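Local coordinates for putative permease protein, ABC transporter (Porphyromonas gingivalis, PDB 3IS6) that probably forms the periplasmic core domain of a MacB-like ABC transporter permease, consistent with a part in moving substrates across the membrane, at residues G42-I47 with Y180-R185; T80-P85 with T164-E169; A86-F91 with S102-N107; S154-M159 with R228-D233. All blocks are in the same frame, centred on the assembly; numbering follows the deposited sequence. Where two conformers were deposited one is given.

Interaction 1 (G42-I47 with Y180-R185)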
# COMPACT_ATOMS: atom_id res chain seq x y z
N GLY A 42 -3.51 10.90 7.88
CA GLY A 42 -3.45 12.33 7.78
C GLY A 42 -3.21 13.10 9.03
O GLY A 42 -2.77 14.20 8.97
N VAL A 43 -3.57 12.53 10.16
CA VAL A 43 -3.59 13.24 11.41
C VAL A 43 -2.28 13.74 11.94
O VAL A 43 -2.19 14.88 12.26
CB VAL A 43 -4.20 12.37 12.48
CG1 VAL A 43 -4.24 13.07 13.74
CG2 VAL A 43 -5.52 11.93 12.09
N ALA A 44 -1.25 12.92 12.00
CA ALA A 44 -0.03 13.38 12.62
C ALA A 44 0.62 14.59 11.95
O ALA A 44 0.96 15.50 12.60
CB ALA A 44 0.96 12.29 12.72
N PRO A 45 0.76 14.59 10.65
CA PRO A 45 1.39 15.72 9.98
C PRO A 45 0.60 16.99 10.18
O PRO A 45 1.17 18.01 10.36
CB PRO A 45 1.40 15.32 8.52
CG PRO A 45 0.81 14.02 8.44
CD PRO A 45 0.68 13.43 9.76
N ALA A 46 -0.71 16.89 10.16
CA ALA A 46 -1.56 18.03 10.36
C ALA A 46 -1.40 18.62 11.75
O ALA A 46 -1.43 19.80 11.92
CB ALA A 46 -2.94 17.69 10.10
N ILE A 47 -1.21 17.78 12.74
CA ILE A 47 -1.03 18.27 14.08
C ILE A 47 0.23 19.10 14.20
O ILE A 47 0.22 20.13 14.79
CB ILE A 47 -1.04 17.14 15.09
CG1 ILE A 47 -2.44 16.62 15.27
CG2 ILE A 47 -0.56 17.59 16.39
CD1 ILE A 47 -2.50 15.39 16.00
N TYR A 180 -2.49 3.84 11.93
CA TYR A 180 -1.30 4.58 12.30
C TYR A 180 -1.29 4.99 13.78
O TYR A 180 -2.28 5.31 14.33
CB TYR A 180 -1.17 5.85 11.48
CG TYR A 180 -1.05 5.67 9.99
CD1 TYR A 180 0.15 5.75 9.37
CD2 TYR A 180 -2.15 5.45 9.22
CE1 TYR A 180 0.26 5.56 8.01
CE2 TYR A 180 -2.06 5.28 7.88
CZ TYR A 180 -0.85 5.34 7.28
OH TYR A 180 -0.76 5.16 5.96
N ILE A 181 -0.13 5.01 14.38
CA ILE A 181 -0.01 5.54 15.70
C ILE A 181 0.64 6.90 15.55
O ILE A 181 1.62 7.04 14.90
CB ILE A 181 0.87 4.70 16.58
CG1 ILE A 181 0.36 3.28 16.69
CG2 ILE A 181 0.94 5.29 17.91
CD1 ILE A 181 1.24 2.42 17.39
N ALA A 182 0.05 7.89 16.17
CA ALA A 182 0.57 9.22 16.06
C ALA A 182 1.12 9.66 17.39
O ALA A 182 0.42 9.71 18.34
CB ALA A 182 -0.50 10.12 15.65
N TYR A 183 2.39 9.98 17.40
CA TYR A 183 3.09 10.40 18.56
C TYR A 183 3.33 11.89 18.48
O TYR A 183 3.73 12.39 17.49
CB TYR A 183 4.42 9.71 18.67
CG TYR A 183 4.38 8.19 18.75
CD1 TYR A 183 4.18 7.54 19.94
CD2 TYR A 183 4.54 7.42 17.63
CE1 TYR A 183 4.17 6.21 20.01
CE2 TYR A 183 4.51 6.07 17.70
CZ TYR A 183 4.33 5.47 18.88
OH TYR A 183 4.32 4.12 18.94
N VAL A 184 3.04 12.57 19.57
CA VAL A 184 3.17 14.00 19.64
C VAL A 184 3.99 14.43 20.84
O VAL A 184 3.67 14.08 21.94
CB VAL A 184 1.80 14.59 19.80
CG1 VAL A 184 1.84 16.03 19.83
CG2 VAL A 184 0.90 14.14 18.77
N ARG A 185 5.02 15.21 20.64
CA ARG A 185 5.75 15.78 21.74
C ARG A 185 5.40 17.24 21.94
O ARG A 185 5.61 18.03 21.09
CB ARG A 185 7.24 15.65 21.53
CG ARG A 185 8.07 16.08 22.68
CD ARG A 185 9.36 16.64 22.24
NE ARG A 185 10.23 15.62 21.74
CZ ARG A 185 11.18 15.84 20.85
NH1 ARG A 185 11.40 17.06 20.42
NH2 ARG A 185 11.90 14.84 20.43
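Ile-47, which meets Val-184 across the contact, gives its backbone N to Val-43 O at 3.1 Å, with a weaker second bond to Ala-44 O. This helical turn puts Ala-44 and Ile-47, three residues apart, on the face turned to strand 181-186. On the strand the matching pair is Ala-182 and Val-184, two positions apart on the same face, while the ring of Tyr-183 between them goes to the other side. The two alanine methyls lie alongside each other, Ala-44 CB to Ala-182 CB at 3.9 Å, and their small size lets the backbones close to 5.4 Å between the CA atoms of Ala-44 and Ala-182. Further along, the branch methyls touch more loosely, Ile-47 CG2 to Val-184 CG2 at 4.4 Å. Ile-47 CG1 lies beside its backbone N (chi1 -73°), which leaves CG2 as the branch that reaches the strand. Val-17 of the adjoining strand 14-23 touches Ile-47, Ala-182 and Val-184, and Met-202 of helix 196-206 also touches Ile-47. With no hydrogen bond between the segments, the contact rests on van der Waals packing of buried aliphatic groups, consistent with a hydrophobic seat for the helix on the sheet.

Interaction 2 (T80-P85 with T164-E169); sequences TLLAEP and TWMPAE
Leu-82 supplies half of the buried surface here, and its partners Trp-165 and Met-166 share most of the remainder. One methyl does the touching: Leu-82 CD2 lies 3.8 Å from Met-166 CG and 4.2 Å from Trp-165 CB, at the point where the chain leaves a short 3-10 turn. Leu-82 CG stands beside its own backbone N (chi1 -85°), and CD2 reaches out from the strand toward the two neighbouring residues. Met-166, a selenomethionine, runs across the leucine at about a right angle. Its chain bends at both chi2 and chi3, which keeps SE close to the same methyl, 4.1 Å from Leu-82 CD2, before the end of the side chain moves on toward Tyr-180. Trp-165 takes part through CB alone; its indole leads away from the leucine, and NE1 is held by the backbone O of Asn-107. That bond holds the indole turned away from Leu-82 and satisfies a polar atom of a buried residue.

Around the leucine, Leu-161 and Thr-61 come from the two strands that flank strand 74-83. Met-239 of the second subunit packs on both Trp-165 and Met-166, which brings these two residues to the dimer interface. Strand 74-83 lies inside the mixed sheet, between strand 54-70 and the parallel strand 159-162; the chain leaving strand 159-162 passes over the side chain of Leu-82 before starting helix 168-171, an element of the MacB-like periplasmic core domain.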
# COMPACT_ATOMS: atom_id res chain seq x y z
N THR A 80 8.50 -5.77 10.98
CA THR A 80 8.68 -4.59 10.20
C THR A 80 7.73 -3.45 10.55
O THR A 80 6.55 -3.61 10.59
CB THR A 80 8.53 -4.92 8.72
OG1 THR A 80 9.53 -5.85 8.33
CG2 THR A 80 8.66 -3.73 7.91
N LEU A 81 8.30 -2.30 10.80
CA LEU A 81 7.57 -1.13 11.13
C LEU A 81 7.87 -0.00 10.13
O LEU A 81 8.98 0.23 9.79
CB LEU A 81 7.94 -0.69 12.54
CG LEU A 81 7.29 0.54 13.15
CD1 LEU A 81 5.88 0.30 13.46
CD2 LEU A 81 8.00 0.92 14.37
N LEU A 82 6.84 0.69 9.72
CA LEU A 82 6.98 1.78 8.80
C LEU A 82 7.01 3.10 9.55
O LEU A 82 6.15 3.37 10.33
CB LEU A 82 5.84 1.75 7.81
CG LEU A 82 5.96 0.87 6.57
CD1 LEU A 82 6.30 -0.47 6.91
CD2 LEU A 82 4.73 0.90 5.77
N ALA A 83 8.03 3.89 9.31
CA ALA A 83 8.30 5.10 10.06
C ALA A 83 8.88 6.27 9.26
O ALA A 83 9.31 6.10 8.17
CB ALA A 83 9.17 4.80 11.19
N GLU A 84 8.82 7.44 9.85
CA GLU A 84 9.35 8.65 9.29
C GLU A 84 10.76 8.89 9.82
O GLU A 84 11.13 8.34 10.81
CB GLU A 84 8.45 9.84 9.60
CG GLU A 84 7.01 9.69 9.19
CD GLU A 84 6.18 10.91 9.45
OE1 GLU A 84 6.28 11.51 10.52
OE2 GLU A 84 5.42 11.29 8.59
N PRO A 85 11.53 9.76 9.18
CA PRO A 85 12.85 10.07 9.68
C PRO A 85 12.76 10.64 11.09
O PRO A 85 13.62 10.42 11.86
CB PRO A 85 13.34 11.07 8.68
CG PRO A 85 12.79 10.58 7.44
CD PRO A 85 11.44 10.08 7.76
N THR A 164 6.48 6.19 3.55
CA THR A 164 6.11 6.54 2.19
C THR A 164 5.88 5.31 1.32
O THR A 164 5.49 5.41 0.23
CB THR A 164 7.12 7.48 1.52
OG1 THR A 164 8.43 7.04 1.77
CG2 THR A 164 6.97 8.84 2.03
N TRP A 165 6.14 4.14 1.85
CA TRP A 165 5.76 2.93 1.18
C TRP A 165 4.26 2.88 1.06
O TRP A 165 3.75 2.27 0.20
CB TRP A 165 6.24 1.70 1.91
CG TRP A 165 7.56 1.25 1.53
CD1 TRP A 165 8.65 2.00 1.36
CD2 TRP A 165 7.95 -0.08 1.29
NE1 TRP A 165 9.70 1.23 1.02
CE2 TRP A 165 9.29 -0.06 0.98
CE3 TRP A 165 7.30 -1.29 1.32
CZ2 TRP A 165 9.98 -1.18 0.67
CZ3 TRP A 165 7.99 -2.40 1.01
CH2 TRP A 165 9.31 -2.35 0.70
N MSE A 166 3.57 3.51 1.98
CA MSE A 166 2.13 3.51 1.97
C MSE A 166 1.61 4.43 0.86
O MSE A 166 2.19 5.42 0.57
CB MSE A 166 1.56 3.94 3.33
CG MSE A 166 1.86 3.02 4.48
SE MSE A 166 0.89 1.41 4.50
CE MSE A 166 -0.77 2.07 4.74
N PRO A 167 0.47 4.09 0.31
CA PRO A 167 -0.12 4.86 -0.75
C PRO A 167 -0.45 6.26 -0.27
O PRO A 167 -0.78 6.44 0.87
CB PRO A 167 -1.40 4.12 -1.00
CG PRO A 167 -1.13 2.83 -0.66
CD PRO A 167 -0.21 2.82 0.46
N ALA A 168 -0.38 7.22 -1.17
CA ALA A 168 -0.62 8.60 -0.83
C ALA A 168 -2.00 8.77 -0.32
O ALA A 168 -2.23 9.59 0.51
CB ALA A 168 -0.37 9.50 -1.98
N GLU A 169 -2.93 7.98 -0.81
CA GLU A 169 -4.28 8.07 -0.32
C GLU A 169 -4.34 7.71 1.17
O GLU A 169 -5.06 8.33 1.90
CB GLU A 169 -5.21 7.16 -1.11

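Interaction 3 (A86-F91 with S102-N107); sequences AFLDMF and SALRDN
Leu-88 points its forked end at the turn formed by Ser-102 to Arg-105, and each prong finds a different residue. CD2 meets the methyl of Ala-103, with Leu-88 CD2 to Ala-103 CB at 3.7 Å, while CD1 meets the end of Leu-104, with Leu-88 CD1 to Leu-104 CD1 at 3.9 Å. The two leucine side chains meet at a slant, methyl against methyl, whereas the alanine is approached directly at its single CB. Both leucines carry CG beside the backbone N, and in Leu-88 this first torsion (chi1 -84°) goes with a chi2 of 34°, away from the staggered positions, as the fork spreads over its two partners.

The turn is of type II, with Ala-103 and Leu-104 at its two central positions. Leu-104 takes the left-handed backbone conformation there (phi 67°), and together the pair offer consecutive side chains to one side, toward helix 86-90. The closing bond, Arg-105 N to Ser-102 O at 3.5 Å, is weak.

On the helix, Leu-88 sits between charged and aromatic neighbours. Asp-89 makes a salt bridge to Arg-100, in the connection that leads to the turn. Phe-91 CD2 stands 3.5 Å above the plane of the Phe-87 ring, toward its rim, and both aromatic side chains pack on Ile-155. Leu-111 of strand 109-113 touches both Ala-103 and Leu-104, and Leu-160 of strand 159-162 touches Leu-104 and Phe-87.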
# COMPACT_ATOMS: atom_id res chain seq x y z
N ALA A 86 11.67 11.28 11.41
CA ALA A 86 11.49 11.86 12.72
C ALA A 86 11.39 10.82 13.83
O ALA A 86 11.57 11.13 14.96
CB ALA A 86 10.35 12.74 12.72
N PHE A 87 11.14 9.59 13.48
CA PHE A 87 11.05 8.52 14.44
C PHE A 87 12.36 8.45 15.17
O PHE A 87 12.42 8.24 16.32
CB PHE A 87 10.81 7.23 13.70
CG PHE A 87 10.75 5.99 14.55
CD1 PHE A 87 9.57 5.56 15.07
CD2 PHE A 87 11.85 5.24 14.76
CE1 PHE A 87 9.52 4.43 15.80
CE2 PHE A 87 11.77 4.12 15.49
CZ PHE A 87 10.61 3.72 16.01
N LEU A 88 13.43 8.64 14.45
CA LEU A 88 14.73 8.58 15.04
C LEU A 88 14.93 9.66 16.08
O LEU A 88 15.55 9.43 17.06
CB LEU A 88 15.80 8.70 13.96
CG LEU A 88 16.27 7.49 13.16
CD1 LEU A 88 15.28 6.51 12.89
CD2 LEU A 88 16.95 7.89 11.90
N ASP A 89 14.47 10.86 15.80
CA ASP A 89 14.49 11.93 16.76
C ASP A 89 13.55 11.77 17.96
O ASP A 89 13.94 11.88 19.07
CB ASP A 89 14.25 13.23 16.03
CG ASP A 89 15.41 13.60 15.08
OD1 ASP A 89 16.54 13.24 15.37
OD2 ASP A 89 15.17 14.22 14.05
N MSE A 90 12.32 11.41 17.68
CA MSE A 90 11.32 11.23 18.69
C MSE A 90 11.73 10.15 19.70
O MSE A 90 11.42 10.26 20.82
CB MSE A 90 10.01 10.84 18.03
CG MSE A 90 8.87 10.59 18.95
SE MSE A 90 8.11 12.17 19.78
CE MSE A 90 7.11 12.88 18.39
N PHE A 91 12.39 9.11 19.26
CA PHE A 91 12.74 8.03 20.13
C PHE A 91 14.23 7.89 20.46
O PHE A 91 14.65 6.91 21.03
CB PHE A 91 12.10 6.76 19.64
CG PHE A 91 10.61 6.85 19.57
CD1 PHE A 91 9.86 7.04 20.70
CD2 PHE A 91 9.96 6.80 18.39
CE1 PHE A 91 8.52 7.16 20.64
CE2 PHE A 91 8.62 6.93 18.35
CZ PHE A 91 7.90 7.10 19.46
N SER A 102 20.43 10.12 5.77
CA SER A 102 19.97 9.47 4.86
C SER A 102 18.71 8.67 5.34
O SER A 102 18.14 8.08 4.49
CB SER A 102 21.10 8.67 4.22
OG SER A 102 20.60 7.74 3.26
N ALA A 103 18.66 8.30 6.60
CA ALA A 103 17.81 7.25 7.06
C ALA A 103 16.36 7.50 6.77
O ALA A 103 15.84 8.55 6.98
CB ALA A 103 18.01 7.06 8.50
N LEU A 104 15.73 6.49 6.23
CA LEU A 104 14.30 6.44 6.05
C LEU A 104 13.80 7.44 5.05
O LEU A 104 12.67 7.79 5.08
CB LEU A 104 13.56 6.59 7.37
CG LEU A 104 13.68 5.46 8.37
CD1 LEU A 104 13.09 5.82 9.68
CD2 LEU A 104 13.13 4.21 7.87
N ARG A 105 14.67 7.92 4.18
CA ARG A 105 14.25 8.78 3.09
C ARG A 105 14.06 8.12 1.72
O ARG A 105 13.29 8.58 0.95
CB ARG A 105 15.13 10.00 3.00
CG ARG A 105 15.23 10.71 4.28
CD ARG A 105 15.87 12.02 4.18
NE ARG A 105 15.07 12.97 4.92
CZ ARG A 105 15.31 13.35 6.16
NH1 ARG A 105 14.53 14.21 6.75
NH2 ARG A 105 16.34 12.87 6.79
N ASP A 106 14.76 7.05 1.45
CA ASP A 106 14.68 6.40 0.16
C ASP A 106 13.89 5.13 0.29
O ASP A 106 14.21 4.29 1.07
CB ASP A 106 16.09 6.07 -0.28
CG ASP A 106 16.13 5.35 -1.60
OD1 ASP A 106 15.18 4.69 -1.99
OD2 ASP A 106 17.16 5.43 -2.24
N ASN A 107 12.87 4.99 -0.54
CA ASN A 107 11.95 3.89 -0.45
C ASN A 107 12.59 2.54 -0.66
O ASN A 107 12.08 1.56 -0.24
CB ASN A 107 10.77 4.07 -1.38
CG ASN A 107 9.79 5.13 -0.90
OD1 ASN A 107 9.37 5.13 0.23
ND2 ASN A 107 9.42 6.02 -1.77

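Interaction 4 (S154-M159 with R228-D233); sequences SIQADM and RLRLED
Two irregular loops, one leading into strand 159-162 and the other into helix 236-241, meet at the surface where Ser-154 faces Arg-228 and Arg-230. The backbone bond between Ser-154 and Arg-228 is short and fairly straight: Ser-154 N donates to Arg-228 O at 2.8 Å with an angle of 151° at the hydrogen, arriving in the carbonyl plane.

Arg-230 then folds back over the serine. Its chain bends at chi3 (-75°), and this turns the guanidinium so that one face lies over Ser-154 CB, which is 3.6 Å above the plane and toward the rim; Arg-230 NH2 is 3.7 Å from Ser-154 CB. A backbone hydrogen bond also links Arg-230 to Asn-152, so the partners Ser-154 with Arg-228 and Asn-152 with Arg-230 follow in antiparallel order, without forming regular strands.

Gln-156 comes in across the arginine at about a right angle, its amide plane 64° from the guanidinium. Gln-156 NE2 approaches Arg-230 NH1 to 4.1 Å without bonding to it; this amide nitrogen donates to Ser-153 O, and OE1 is bonded to Lys-79. One water bridges Ser-154 O and Arg-230 NH1, weakly at both ends. The guanidinium of Arg-228 leads away from the contact, where it bonds to the backbone O of Arg-6 and makes a cation-pi interaction with Phe-8.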
# COMPACT_ATOMS: atom_id res chain seq x y z
N SER A 154 6.07 -1.08 23.92
CA SER A 154 5.11 -1.19 22.84
C SER A 154 5.71 -0.94 21.45
O SER A 154 5.17 -1.35 20.49
CB SER A 154 3.91 -0.28 23.07
OG SER A 154 4.29 1.03 23.24
N ILE A 155 6.82 -0.25 21.40
CA ILE A 155 7.43 0.06 20.14
C ILE A 155 8.45 -1.01 19.83
O ILE A 155 9.45 -1.07 20.44
CB ILE A 155 8.06 1.44 20.18
CG1 ILE A 155 7.01 2.47 20.60
CG2 ILE A 155 8.60 1.81 18.84
CD1 ILE A 155 7.47 3.80 20.67
N GLN A 156 8.11 -1.87 18.89
CA GLN A 156 8.91 -3.00 18.52
C GLN A 156 9.14 -3.11 17.01
O GLN A 156 8.23 -3.07 16.26
CB GLN A 156 8.25 -4.27 19.00
CG GLN A 156 7.78 -4.18 20.40
CD GLN A 156 6.98 -5.38 20.82
OE1 GLN A 156 6.98 -6.39 20.17
NE2 GLN A 156 6.30 -5.26 21.94
N ALA A 157 10.40 -3.20 16.60
CA ALA A 157 10.77 -3.38 15.21
C ALA A 157 12.15 -4.01 15.05
O ALA A 157 13.08 -3.56 15.64
CB ALA A 157 10.72 -2.09 14.52
N ASP A 158 12.26 -5.08 14.30
CA ASP A 158 13.48 -5.55 13.68
C ASP A 158 13.97 -4.75 12.48
O ASP A 158 15.13 -4.62 12.27
CB ASP A 158 13.37 -7.03 13.35
CG ASP A 158 12.88 -7.86 14.52
OD1 ASP A 158 13.23 -7.54 15.65
OD2 ASP A 158 12.11 -8.80 14.31
N MSE A 159 13.05 -4.29 11.66
CA MSE A 159 13.35 -3.56 10.45
C MSE A 159 12.47 -2.34 10.33
O MSE A 159 11.32 -2.40 10.60
CB MSE A 159 13.15 -4.48 9.23
CG MSE A 159 13.21 -3.83 7.85
SE MSE A 159 13.36 -5.12 6.36
CE MSE A 159 11.58 -5.60 6.25
N ARG A 228 4.82 3.56 27.48
CA ARG A 228 5.38 2.56 26.61
C ARG A 228 5.28 1.13 27.09
O ARG A 228 5.49 0.24 26.35
CB ARG A 228 6.82 2.90 26.25
CG ARG A 228 7.84 2.36 27.16
CD ARG A 228 9.23 2.80 26.82
NE ARG A 228 10.26 2.17 27.60
CZ ARG A 228 11.51 2.58 27.70
NH1 ARG A 228 11.92 3.63 27.05
NH2 ARG A 228 12.36 1.91 28.43
N LEU A 229 5.01 0.92 28.36
CA LEU A 229 5.25 -0.38 28.93
C LEU A 229 4.38 -1.43 28.29
O LEU A 229 3.21 -1.30 28.23
CB LEU A 229 4.98 -0.32 30.42
CG LEU A 229 5.09 -1.61 31.20
CD1 LEU A 229 6.45 -2.12 31.21
CD2 LEU A 229 4.57 -1.43 32.57
N ARG A 230 5.02 -2.45 27.79
CA ARG A 230 4.37 -3.65 27.35
C ARG A 230 5.31 -4.81 27.61
O ARG A 230 6.20 -5.04 26.89
CB ARG A 230 3.99 -3.59 25.88
CG ARG A 230 3.02 -4.65 25.48
CD ARG A 230 2.78 -4.74 24.01
NE ARG A 230 1.94 -3.65 23.56
CZ ARG A 230 1.82 -3.26 22.31
NH1 ARG A 230 2.48 -3.87 21.35
NH2 ARG A 230 1.02 -2.26 22.04
N LEU A 231 5.09 -5.51 28.71
CA LEU A 231 5.97 -6.56 29.14
C LEU A 231 5.94 -7.77 28.25
O LEU A 231 4.92 -8.17 27.82
CB LEU A 231 5.61 -6.97 30.55
CG LEU A 231 5.75 -5.92 31.64
CD1 LEU A 231 4.87 -6.26 32.73
CD2 LEU A 231 7.15 -5.83 32.08
N GLU A 232 7.09 -8.35 27.99
CA GLU A 232 7.19 -9.56 27.22
C GLU A 232 6.49 -10.69 27.98
O GLU A 232 6.61 -10.76 29.16
CB GLU A 232 8.64 -9.89 26.96
CG GLU A 232 8.82 -11.05 26.04
CD GLU A 232 10.21 -11.69 26.07
OE1 GLU A 232 11.11 -11.22 26.75
OE2 GLU A 232 10.38 -12.70 25.39
N ASP A 233 5.77 -11.56 27.30
CA ASP A 233 4.94 -12.52 27.97
C ASP A 233 5.82 -13.31 28.93
O ASP A 233 6.77 -13.91 28.53
CB ASP A 233 4.36 -13.44 26.91
CG ASP A 233 3.44 -14.48 27.44
OD1 ASP A 233 3.05 -14.47 28.58
OD2 ASP A 233 3.09 -15.34 26.66
O HOH W 1 3.79 -3.47 18.20

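Interactions 2 and 3 are the closest, their centres about 11 Å apart, and strand 74-83 runs on into helix 86-90 between them; Asn-107 of interaction 3 bonds to both Thr-164 and Trp-165 of interaction 2. Interaction 1 lies about 13 Å from interaction 2 and reaches the same sheet, with Tyr-180 packing on Met-166. Along the chain, segments 42-47 and 180-185 enclose interactions 2 and 3, whereas interaction 4 starts inside that span and ends beyond it, alternating with interaction 1. Phe-91, Tyr-183 and Ile-155 form one apolar cluster linking interactions 1, 3 and 4, and the contact of 154-159 with 228-233 joins the C-terminal part of the chain to it.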